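Local coordinates for Ras-associated and pleckstrin homology domains-containing protein 1 (Homo sapiens, PDB 4GN1) that mediates localized membrane signals, targets EVL and VASP to the leading edge and is implicated in regulating lamellipodial dynamics, at residues Gly136-Lys141 with Leu220-Val225; Lys146-Arg151 with Tyr195-Asp200; Thr199-Val204 with Arg226-Trp231. One frame throughout, in Å; residues are numbered along the deposited sequence.

Interaction 1. Residues Gly136-Lys141 with Leu220-Val225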
loop_
_atom_site.group_PDB
_atom_site.type_symbol
_atom_site.label_atom_id
_atom_site.label_comp_id
_atom_site.label_asym_id
_atom_site.label_seq_id
_atom_site.Cartn_x
_atom_site.Cartn_y
_atom_site.Cartn_z
ATOM N N GLY A 136 4.393 -13.563 -11.261
ATOM C CA GLY A 136 5.499 -12.977 -11.998
ATOM C C GLY A 136 6.775 -13.187 -11.235
ATOM O O GLY A 136 6.742 -13.566 -10.059
ATOM N N VAL A 137 7.901 -12.973 -11.909
ATOM C CA VAL A 137 9.188 -13.036 -11.246
ATOM C C VAL A 137 9.431 -11.668 -10.622
ATOM O O VAL A 137 8.911 -10.654 -11.105
ATOM C CB VAL A 137 10.314 -13.530 -12.196
ATOM C CG1 VAL A 137 11.680 -13.466 -11.527
ATOM C CG2 VAL A 137 10.052 -14.973 -12.619
ATOM N N LEU A 138 10.141 -11.659 -9.494
ATOM C CA LEU A 138 10.452 -10.435 -8.745
ATOM C C LEU A 138 11.761 -10.645 -8.007
ATOM O O LEU A 138 12.180 -11.782 -7.794
ATOM C CB LEU A 138 9.347 -10.118 -7.736
ATOM C CG LEU A 138 7.967 -9.661 -8.215
ATOM C CD1 LEU A 138 6.991 -9.590 -7.055
ATOM C CD2 LEU A 138 8.061 -8.300 -8.872
ATOM N N TRP A 139 12.408 -9.554 -7.623
ATOM C CA TRP A 139 13.620 -9.635 -6.797
ATOM C C TRP A 139 13.312 -9.631 -5.307
ATOM O O TRP A 139 12.504 -8.813 -4.830
ATOM C CB TRP A 139 14.576 -8.479 -7.086
ATOM C CG TRP A 139 14.957 -8.231 -8.522
ATOM C CD1 TRP A 139 14.285 -7.441 -9.463
ATOM C CD2 TRP A 139 16.168 -8.701 -9.212
ATOM N NE1 TRP A 139 14.968 -7.414 -10.660
ATOM C CE2 TRP A 139 16.106 -8.144 -10.579
ATOM C CE3 TRP A 139 17.257 -9.501 -8.851
ATOM C CZ2 TRP A 139 17.093 -8.403 -11.526
ATOM C CZ3 TRP A 139 18.255 -9.753 -9.816
ATOM C CH2 TRP A 139 18.175 -9.216 -11.122
ATOM N N LEU A 140 13.979 -10.522 -4.571
ATOM C CA LEU A 140 13.865 -10.597 -3.123
ATOM C C LEU A 140 15.214 -10.329 -2.477
ATOM O O LEU A 140 16.133 -11.123 -2.622
ATOM C CB LEU A 140 13.386 -11.986 -2.687
ATOM C CG LEU A 140 13.341 -12.288 -1.181
ATOM C CD1 LEU A 140 12.304 -11.419 -0.483
ATOM C CD2 LEU A 140 13.058 -13.763 -0.907
ATOM N N LYS A 141 15.324 -9.227 -1.748
ATOM C CA LYS A 141 16.506 -8.976 -0.929
ATOM C C LYS A 141 16.834 -10.136 0.065
ATOM O O LYS A 141 15.949 -10.694 0.719
ATOM C CB LYS A 141 16.379 -7.635 -0.189
ATOM C CG LYS A 141 17.690 -7.136 0.402
ATOM C CD LYS A 141 17.599 -5.778 1.097
ATOM C CE LYS A 141 17.418 -5.899 2.615
ATOM N NZ LYS A 141 18.554 -6.599 3.291
ATOM N N LEU A 220 10.879 -6.329 -1.690
ATOM C CA LEU A 220 10.650 -6.805 -3.049
ATOM C C LEU A 220 10.952 -5.708 -4.072
ATOM O O LEU A 220 10.662 -4.529 -3.833
ATOM C CB LEU A 220 9.215 -7.292 -3.208
ATOM C CG LEU A 220 8.825 -8.487 -2.353
ATOM C CD1 LEU A 220 7.319 -8.750 -2.370
ATOM C CD2 LEU A 220 9.599 -9.713 -2.799
ATOM N N CYS A 221 11.534 -6.098 -5.201
ATOM C CA CYS A 221 11.872 -5.159 -6.272
ATOM C C CYS A 221 11.252 -5.613 -7.586
ATOM O O CYS A 221 11.348 -6.788 -7.958
ATOM C CB CYS A 221 13.388 -5.027 -6.429
ATOM S SG CYS A 221 13.889 -3.827 -7.678
ATOM N N CYS A 222 10.626 -4.678 -8.290
ATOM C CA CYS A 222 9.907 -5.009 -9.496
ATOM C C CYS A 222 10.669 -4.508 -10.706
ATOM O O CYS A 222 11.488 -3.585 -10.586
ATOM C CB CYS A 222 8.523 -4.390 -9.455
ATOM S SG CYS A 222 7.558 -4.910 -8.027
ATOM N N ASP A 223 10.375 -5.106 -11.865
ATOM C CA ASP A 223 11.037 -4.754 -13.129
ATOM C C ASP A 223 10.785 -3.313 -13.560
ATOM O O ASP A 223 11.676 -2.675 -14.127
ATOM C CB ASP A 223 10.615 -5.701 -14.276
ATOM C CG ASP A 223 11.427 -6.993 -14.311
ATOM O OD1 ASP A 223 10.915 -8.002 -14.862
ATOM O OD2 ASP A 223 12.570 -7.010 -13.790
ATOM N N ASP A 224 9.573 -2.820 -13.282
ATOM C CA ASP A 224 9.082 -1.550 -13.817
ATOM C C ASP A 224 7.895 -1.039 -12.987
ATOM O O ASP A 224 7.475 -1.699 -12.034
ATOM C CB ASP A 224 8.739 -1.692 -15.312
ATOM C CG ASP A 224 7.708 -2.772 -15.579
ATOM O OD1 ASP A 224 6.723 -2.865 -14.828
ATOM O OD2 ASP A 224 7.868 -3.530 -16.551
ATOM N N VAL A 225 7.354 0.124 -13.332
ATOM C CA VAL A 225 6.411 0.804 -12.424
ATOM C C VAL A 225 5.020 0.160 -12.474
ATOM O O VAL A 225 4.237 0.236 -11.506
ATOM C CB VAL A 225 6.388 2.339 -12.661
ATOM C CG1 VAL A 225 5.517 2.712 -13.850
ATOM C CG2 VAL A 225 5.955 3.079 -11.409
#

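Interaction 2. Residues Lys146-Arg151 with Tyr195-Asp200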
loop_
_atom_site.group_PDB
_atom_site.type_symbol
_atom_site.label_atom_id
_atom_site.label_comp_id
_atom_site.label_asym_id
_atom_site.label_seq_id
_atom_site.Cartn_x
_atom_site.Cartn_y
_atom_site.Cartn_z
ATOM N N LYS A 146 22.690 -6.602 1.380
ATOM C CA LYS A 146 22.401 -5.750 0.215
ATOM C C LYS A 146 22.573 -6.462 -1.139
ATOM O O LYS A 146 23.092 -5.887 -2.099
ATOM C CB LYS A 146 23.256 -4.474 0.240
ATOM C CG LYS A 146 22.894 -3.469 1.315
ATOM C CD LYS A 146 23.688 -2.196 1.104
ATOM C CE LYS A 146 23.550 -1.226 2.273
ATOM N NZ LYS A 146 24.715 -0.281 2.270
ATOM N N SER A 147 22.105 -7.702 -1.209
ATOM C CA SER A 147 22.076 -8.473 -2.450
ATOM C C SER A 147 20.661 -8.992 -2.712
ATOM O O SER A 147 19.892 -9.201 -1.763
ATOM C CB SER A 147 23.068 -9.633 -2.359
ATOM O OG SER A 147 23.013 -10.292 -1.103
ATOM N N TRP A 148 20.322 -9.196 -3.989
ATOM C CA TRP A 148 18.965 -9.615 -4.395
ATOM C C TRP A 148 18.974 -10.825 -5.272
ATOM O O TRP A 148 19.986 -11.156 -5.867
ATOM C CB TRP A 148 18.276 -8.498 -5.145
ATOM C CG TRP A 148 18.227 -7.207 -4.376
ATOM C CD1 TRP A 148 19.295 -6.364 -4.054
ATOM C CD2 TRP A 148 17.031 -6.554 -3.812
ATOM N NE1 TRP A 148 18.855 -5.265 -3.356
ATOM C CE2 TRP A 148 17.505 -5.323 -3.165
ATOM C CE3 TRP A 148 15.664 -6.852 -3.782
ATOM C CZ2 TRP A 148 16.631 -4.450 -2.516
ATOM C CZ3 TRP A 148 14.795 -5.965 -3.124
ATOM C CH2 TRP A 148 15.271 -4.793 -2.514
ATOM N N LYS A 149 17.828 -11.490 -5.366
ATOM C CA LYS A 149 17.676 -12.712 -6.159
ATOM C C LYS A 149 16.280 -12.803 -6.772
ATOM O O LYS A 149 15.273 -12.679 -6.067
ATOM C CB LYS A 149 17.901 -13.955 -5.288
ATOM C CG LYS A 149 19.304 -14.106 -4.727
ATOM C CD LYS A 149 19.539 -15.522 -4.248
ATOM C CE LYS A 149 20.856 -15.641 -3.510
ATOM N NZ LYS A 149 21.130 -17.080 -3.241
ATOM N N LYS A 150 16.219 -13.041 -8.075
ATOM C CA LYS A 150 14.957 -13.312 -8.747
ATOM C C LYS A 150 14.312 -14.581 -8.197
ATOM O O LYS A 150 14.968 -15.611 -8.094
ATOM C CB LYS A 150 15.171 -13.415 -10.262
ATOM C CG LYS A 150 15.149 -12.060 -10.965
ATOM C CD LYS A 150 15.408 -12.172 -12.466
ATOM C CE LYS A 150 14.309 -11.488 -13.295
ATOM N NZ LYS A 150 13.700 -10.277 -12.662
ATOM N N ARG A 151 13.050 -14.473 -7.788
ATOM C CA ARG A 151 12.202 -15.619 -7.441
ATOM C C ARG A 151 10.834 -15.380 -8.074
ATOM O O ARG A 151 10.431 -14.231 -8.262
ATOM C CB ARG A 151 12.005 -15.782 -5.919
ATOM C CG ARG A 151 13.235 -15.790 -5.019
ATOM C CD ARG A 151 13.980 -17.120 -5.031
ATOM N NE ARG A 151 15.077 -17.169 -4.050
ATOM C CZ ARG A 151 16.161 -17.950 -4.147
ATOM N NH1 ARG A 151 16.327 -18.748 -5.192
ATOM N NH2 ARG A 151 17.089 -17.921 -3.196
ATOM N N TYR A 195 19.696 -0.009 -0.474
ATOM C CA TYR A 195 19.782 -1.471 -0.402
ATOM C C TYR A 195 20.370 -2.124 -1.645
ATOM O O TYR A 195 20.340 -3.350 -1.796
ATOM C CB TYR A 195 18.413 -2.084 -0.059
ATOM C CG TYR A 195 17.971 -1.813 1.366
ATOM C CD1 TYR A 195 18.670 -2.360 2.450
ATOM C CD2 TYR A 195 16.869 -0.994 1.637
ATOM C CE1 TYR A 195 18.279 -2.106 3.759
ATOM C CE2 TYR A 195 16.465 -0.729 2.950
ATOM C CZ TYR A 195 17.170 -1.292 4.006
ATOM O OH TYR A 195 16.795 -1.045 5.309
ATOM N N LYS A 196 20.906 -1.303 -2.539
ATOM C CA LYS A 196 21.496 -1.761 -3.817
ATOM C C LYS A 196 20.505 -2.585 -4.649
ATOM O O LYS A 196 20.869 -3.555 -5.308
ATOM C CB LYS A 196 22.847 -2.476 -3.598
ATOM C CG LYS A 196 23.883 -1.641 -2.847
ATOM C CD LYS A 196 23.805 -0.165 -3.238
ATOM C CE LYS A 196 25.027 0.647 -2.823
ATOM N NZ LYS A 196 24.720 2.109 -2.866
ATOM N N ALA A 197 19.243 -2.164 -4.583
ATOM C CA ALA A 197 18.149 -2.713 -5.372
ATOM C C ALA A 197 18.449 -2.631 -6.866
ATOM O O ALA A 197 19.051 -1.650 -7.333
ATOM C CB ALA A 197 16.868 -1.967 -5.055
ATOM N N PRO A 198 18.045 -3.662 -7.621
ATOM C CA PRO A 198 18.198 -3.668 -9.083
ATOM C C PRO A 198 17.386 -2.593 -9.804
ATOM O O PRO A 198 17.760 -2.203 -10.902
ATOM C CB PRO A 198 17.731 -5.072 -9.492
ATOM C CG PRO A 198 16.935 -5.558 -8.334
ATOM C CD PRO A 198 17.559 -4.953 -7.121
ATOM N N THR A 199 16.286 -2.135 -9.214
ATOM C CA THR A 199 15.598 -0.914 -9.681
ATOM C C THR A 199 15.023 -0.133 -8.507
ATOM O O THR A 199 15.104 -0.572 -7.356
ATOM C CB THR A 199 14.408 -1.199 -10.631
ATOM O OG1 THR A 199 13.198 -1.271 -9.858
ATOM C CG2 THR A 199 14.620 -2.492 -11.485
ATOM N N ASP A 200 14.401 1.004 -8.810
ATOM C CA ASP A 200 13.695 1.772 -7.802
ATOM C C ASP A 200 12.238 1.353 -7.513
ATOM O O ASP A 200 11.592 1.889 -6.592
ATOM C CB ASP A 200 13.769 3.255 -8.123
ATOM C CG ASP A 200 14.813 3.973 -7.282
ATOM O OD1 ASP A 200 15.119 3.501 -6.145
ATOM O OD2 ASP A 200 15.324 5.013 -7.771
#

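Interaction 3. Residues Thr199-Val204 with Arg226-Trp231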
loop_
_atom_site.group_PDB
_atom_site.type_symbol
_atom_site.label_atom_id
_atom_site.label_comp_id
_atom_site.label_asym_id
_atom_site.label_seq_id
_atom_site.Cartn_x
_atom_site.Cartn_y
_atom_site.Cartn_z
ATOM N N THR A 199 16.286 -2.135 -9.214
ATOM C CA THR A 199 15.598 -0.914 -9.681
ATOM C C THR A 199 15.023 -0.133 -8.507
ATOM O O THR A 199 15.104 -0.572 -7.356
ATOM C CB THR A 199 14.408 -1.199 -10.631
ATOM O OG1 THR A 199 13.198 -1.271 -9.858
ATOM C CG2 THR A 199 14.620 -2.492 -11.485
ATOM N N ASP A 200 14.401 1.004 -8.810
ATOM C CA ASP A 200 13.695 1.772 -7.802
ATOM C C ASP A 200 12.238 1.353 -7.513
ATOM O O ASP A 200 11.592 1.889 -6.592
ATOM C CB ASP A 200 13.769 3.255 -8.123
ATOM C CG ASP A 200 14.813 3.973 -7.282
ATOM O OD1 ASP A 200 15.119 3.501 -6.145
ATOM O OD2 ASP A 200 15.324 5.013 -7.771
ATOM N N TYR A 201 11.717 0.405 -8.280
ATOM C CA TYR A 201 10.328 -0.006 -8.086
ATOM C C TYR A 201 10.205 -1.084 -6.986
ATOM O O TYR A 201 10.130 -2.283 -7.266
ATOM C CB TYR A 201 9.703 -0.402 -9.420
ATOM C CG TYR A 201 10.033 0.590 -10.496
ATOM C CD1 TYR A 201 9.517 1.887 -10.446
ATOM C CD2 TYR A 201 10.881 0.257 -11.559
ATOM C CE1 TYR A 201 9.813 2.823 -11.426
ATOM C CE2 TYR A 201 11.186 1.185 -12.549
ATOM C CZ TYR A 201 10.647 2.472 -12.475
ATOM O OH TYR A 201 10.923 3.435 -13.440
ATOM N N CYS A 202 10.206 -0.616 -5.737
ATOM C CA CYS A 202 10.282 -1.471 -4.558
ATOM C C CYS A 202 9.079 -1.380 -3.628
ATOM O O CYS A 202 8.630 -0.281 -3.268
ATOM C CB CYS A 202 11.529 -1.134 -3.743
ATOM S SG CYS A 202 13.093 -1.624 -4.481
ATOM N N LEU A 203 8.591 -2.545 -3.205
ATOM C CA LEU A 203 7.577 -2.629 -2.141
ATOM C C LEU A 203 8.105 -3.378 -0.892
ATOM O O LEU A 203 8.992 -4.229 -0.999
ATOM C CB LEU A 203 6.300 -3.273 -2.663
ATOM C CG LEU A 203 6.369 -4.739 -3.107
ATOM C CD1 LEU A 203 4.981 -5.359 -2.966
ATOM C CD2 LEU A 203 6.858 -4.880 -4.533
ATOM N N VAL A 204 7.559 -3.049 0.279
ATOM C CA VAL A 204 8.043 -3.570 1.544
ATOM C C VAL A 204 6.828 -4.027 2.314
ATOM O O VAL A 204 5.810 -3.327 2.358
ATOM C CB VAL A 204 8.804 -2.506 2.392
ATOM C CG1 VAL A 204 9.321 -3.095 3.701
ATOM C CG2 VAL A 204 9.976 -1.901 1.637
ATOM N N ARG A 226 4.749 -0.497 -13.600
ATOM C CA ARG A 226 3.531 -1.252 -13.821
ATOM C C ARG A 226 3.447 -2.461 -12.884
ATOM O O ARG A 226 2.452 -2.647 -12.178
ATOM C CB ARG A 226 3.484 -1.695 -15.293
ATOM C CG ARG A 226 2.129 -2.148 -15.808
ATOM C CD ARG A 226 1.123 -1.003 -15.897
ATOM N NE ARG A 226 -0.184 -1.498 -16.343
ATOM C CZ ARG A 226 -1.132 -1.972 -15.534
ATOM N NH1 ARG A 226 -0.950 -2.012 -14.216
ATOM N NH2 ARG A 226 -2.275 -2.409 -16.053
ATOM N N THR A 227 4.493 -3.281 -12.880
ATOM C CA THR A 227 4.554 -4.466 -12.007
ATOM C C THR A 227 4.418 -4.030 -10.546
ATOM O O THR A 227 3.680 -4.643 -9.779
ATOM C CB THR A 227 5.874 -5.260 -12.186
ATOM O OG1 THR A 227 6.164 -5.407 -13.579
ATOM C CG2 THR A 227 5.777 -6.649 -11.550
ATOM N N LEU A 228 5.123 -2.967 -10.181
ATOM C CA LEU A 228 4.982 -2.381 -8.863
ATOM C C LEU A 228 3.520 -2.057 -8.539
ATOM O O LEU A 228 3.026 -2.439 -7.474
ATOM C CB LEU A 228 5.881 -1.149 -8.703
ATOM C CG LEU A 228 5.819 -0.372 -7.387
ATOM C CD1 LEU A 228 6.211 -1.240 -6.190
ATOM C CD2 LEU A 228 6.675 0.892 -7.451
ATOM N N HIS A 229 2.816 -1.408 -9.471
ATOM C CA HIS A 229 1.425 -1.015 -9.240
ATOM C C HIS A 229 0.481 -2.176 -9.138
ATOM O O HIS A 229 -0.383 -2.217 -8.237
ATOM C CB HIS A 229 0.954 0.017 -10.262
ATOM C CG HIS A 229 1.577 1.391 -10.067
ATOM N ND1 HIS A 229 1.651 2.309 -11.057
ATOM C CD2 HIS A 229 2.201 1.963 -8.957
ATOM C CE1 HIS A 229 2.271 3.410 -10.601
ATOM N NE2 HIS A 229 2.604 3.197 -9.314
ATOM N N GLN A 230 0.641 -3.149 -10.020
ATOM C CA GLN A 230 -0.202 -4.335 -9.968
ATOM C C GLN A 230 -0.037 -5.073 -8.634
ATOM O O GLN A 230 -1.024 -5.415 -7.971
ATOM C CB GLN A 230 0.083 -5.234 -11.172
ATOM C CG GLN A 230 -0.509 -4.689 -12.472
ATOM C CD GLN A 230 -0.150 -5.500 -13.725
ATOM O OE1 GLN A 230 -0.071 -4.945 -14.818
ATOM N NE2 GLN A 230 0.056 -6.804 -13.575
ATOM N N TRP A 231 1.211 -5.273 -8.216
ATOM C CA TRP A 231 1.488 -6.005 -6.975
ATOM C C TRP A 231 0.974 -5.353 -5.716
ATOM O O TRP A 231 0.333 -6.020 -4.877
ATOM C CB TRP A 231 2.969 -6.347 -6.851
ATOM C CG TRP A 231 3.322 -7.635 -7.557
ATOM C CD1 TRP A 231 3.937 -7.786 -8.788
ATOM C CD2 TRP A 231 3.067 -8.994 -7.092
ATOM N NE1 TRP A 231 4.093 -9.102 -9.093
ATOM C CE2 TRP A 231 3.586 -9.881 -8.130
ATOM C CE3 TRP A 231 2.490 -9.546 -5.957
ATOM C CZ2 TRP A 231 3.509 -11.258 -8.025
ATOM C CZ3 TRP A 231 2.425 -10.944 -5.860
ATOM C CH2 TRP A 231 2.929 -11.776 -6.871
#

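Interaction 1. Residues Gly136-Lys141 with Leu220-Val225
Trp139 and Cys221 face each other across two antiparallel strands as a hydrogen-bonded pair, and their side chains rise together on one side of the sheet. Two backbone bonds frame the pair: Trp139 N gives its hydrogen to Cys221 O at 3.0 Å, and Cys221 N returns one to Trp139 O at 2.9 Å. Above them CB of Trp139 touches CB of Cys221 at 3.7 Å. The indole turns the rim of its five-membered ring to the partner strand, so that CD1 lies 3.4 Å from Cys221 O, which sits at the ring edge in its plane. With SG anti to its own backbone N (chi1 -177°), Cys221 carries its sulfur beside the same ring, 4.8 Å from the centroid and 47° off the normal, an oblique sulfur-aromatic contact. Beside the indole nitrogen the carboxylate of Asp223 stands almost perpendicular to the ring plane; its OD2 stays 4.0 Å from Trp139 NE1, a buried nitrogen without a hydrogen-bond partner in the model. Lys150 makes a cation-pi contact with this indole.

These are the first and last strands of the PH-domain beta-barrel, 135-141 and 218-221, and their pairing joins the domain's first strand to the one that leads into helix 225-240, its C-terminal helix. On the opposite side of the sheet from Trp139 and Cys221, Leu140 and Leu220 form a non-hydrogen-bonded pair whose branches slant across one another, CD1 of Leu140 meeting CD2 of Leu220 at 3.9 Å. Leu138 points CD2 at Cys222 SG, 3.5 Å away, where Cys222 departs from the regular pairing and turns its sulfur inward beside Thr227 of the helix. Further on, the side chain of Asp224 caps the start of helix 225-240.

Interaction 2. Residues Lys146-Arg151 with Tyr195-Asp200
Tyr195, the first residue past helix 191-194, presents its carbonyl to the indole of Trp148. Trp148 NE1 donates to Tyr195 O at 2.9 Å with an N-H...O angle of 159°; the oxygen lies close to the ring plane, whereas the nitrogen stands 41° out of the plane of the carbonyl group. The same carbonyl oxygen touches CB of Lys146 at 3.7 Å, and CB of Tyr195 packs on CZ2 of Trp148. At Lys196 the aliphatic portion of the side chain runs aslant to that of Lys146, its CG 4.0 Å from CD of Lys146. The two amines lie 5.7 Å apart from NZ to NZ, and NZ of Lys196 is hydrogen-bonded to Asn193 O. Ala197 brings its CB to CZ2 of Trp148 at 3.6 Å. Pro198 lies over one face of the indole: its CD stands 3.6 Å from the centroid of the five-membered ring, almost on the normal, as a CH-pi contact. Trp148 CG lies anti to the carbonyl carbon (chi1 -55°), which sends the indole across to this loop. A tryptophan of the PH domain's second strand, 148-156, thus pins the loop that runs from helix 191-194 into the sixth strand, 202-206, while packing on Trp139 and Lys141 of strand 135-141 and on Tyr219 and Cys221 of strand 218-221.

Interaction 3. Residues Thr199-Val204 with Arg226-Trp231
The Tyr201 ring meets Leu228 at its edge, close to the ring plane, through the methyl CD2; the ring itself leads away from the helix, and its base does most of the touching. CB of Tyr201 lies 3.8 Å from Leu228 CD2. The Trp231 indole likewise points away, its edge in plane with CG2 of Thr227, and the residue joins the contact through CB, 4.5 Å from Leu203 CD1.

Leu228 carries most of the contact. Its CG is anti to the backbone N (chi1 178°), which directs both methyls at residues 201-203. CD2 rests against the base of Tyr201, and Leu228 CD1 lies 3.8 Å from Cys202 C. CD1 also meets CD2 of Leu203 at 4.1 Å, the two leucines lying alongside each other and pointing opposite ways. Before the strand, Thr199 OG1 accepts from Tyr201 N at 2.7 Å, an ST turn, and Tyr201 is the centre of an inverse gamma turn. Strand and helix segments run 9.0 Å apart at a 24° angle. No hydrogen bond crosses between them: this is the apolar packing by which the C-terminal helix of a PH domain closes one end of its beta-barrel.

Overall arrangement
All three contacts lie in the PH domain, and the chain enters them at strand 135-141. The first segment of interaction 2 follows on strand 148-156; its loop closes when the chain, having passed helix 191-194, reaches 195-200. Interaction 3 starts in that same loop, sharing Thr199 and Asp200 with interaction 2, and continues into strand 202-206. Only at 220-225 does interaction 1 close, so it encloses interaction 2, while interaction 3, completed on helix 225-240, crosses it. Strand 218-221 lies between strands 135-141 and 202-206, with backbone bonds to both. The contacts tie the domain's first strand to strand 218-221, its second to the loop after helix 191-194, and strand 202-206 to helix 225-240.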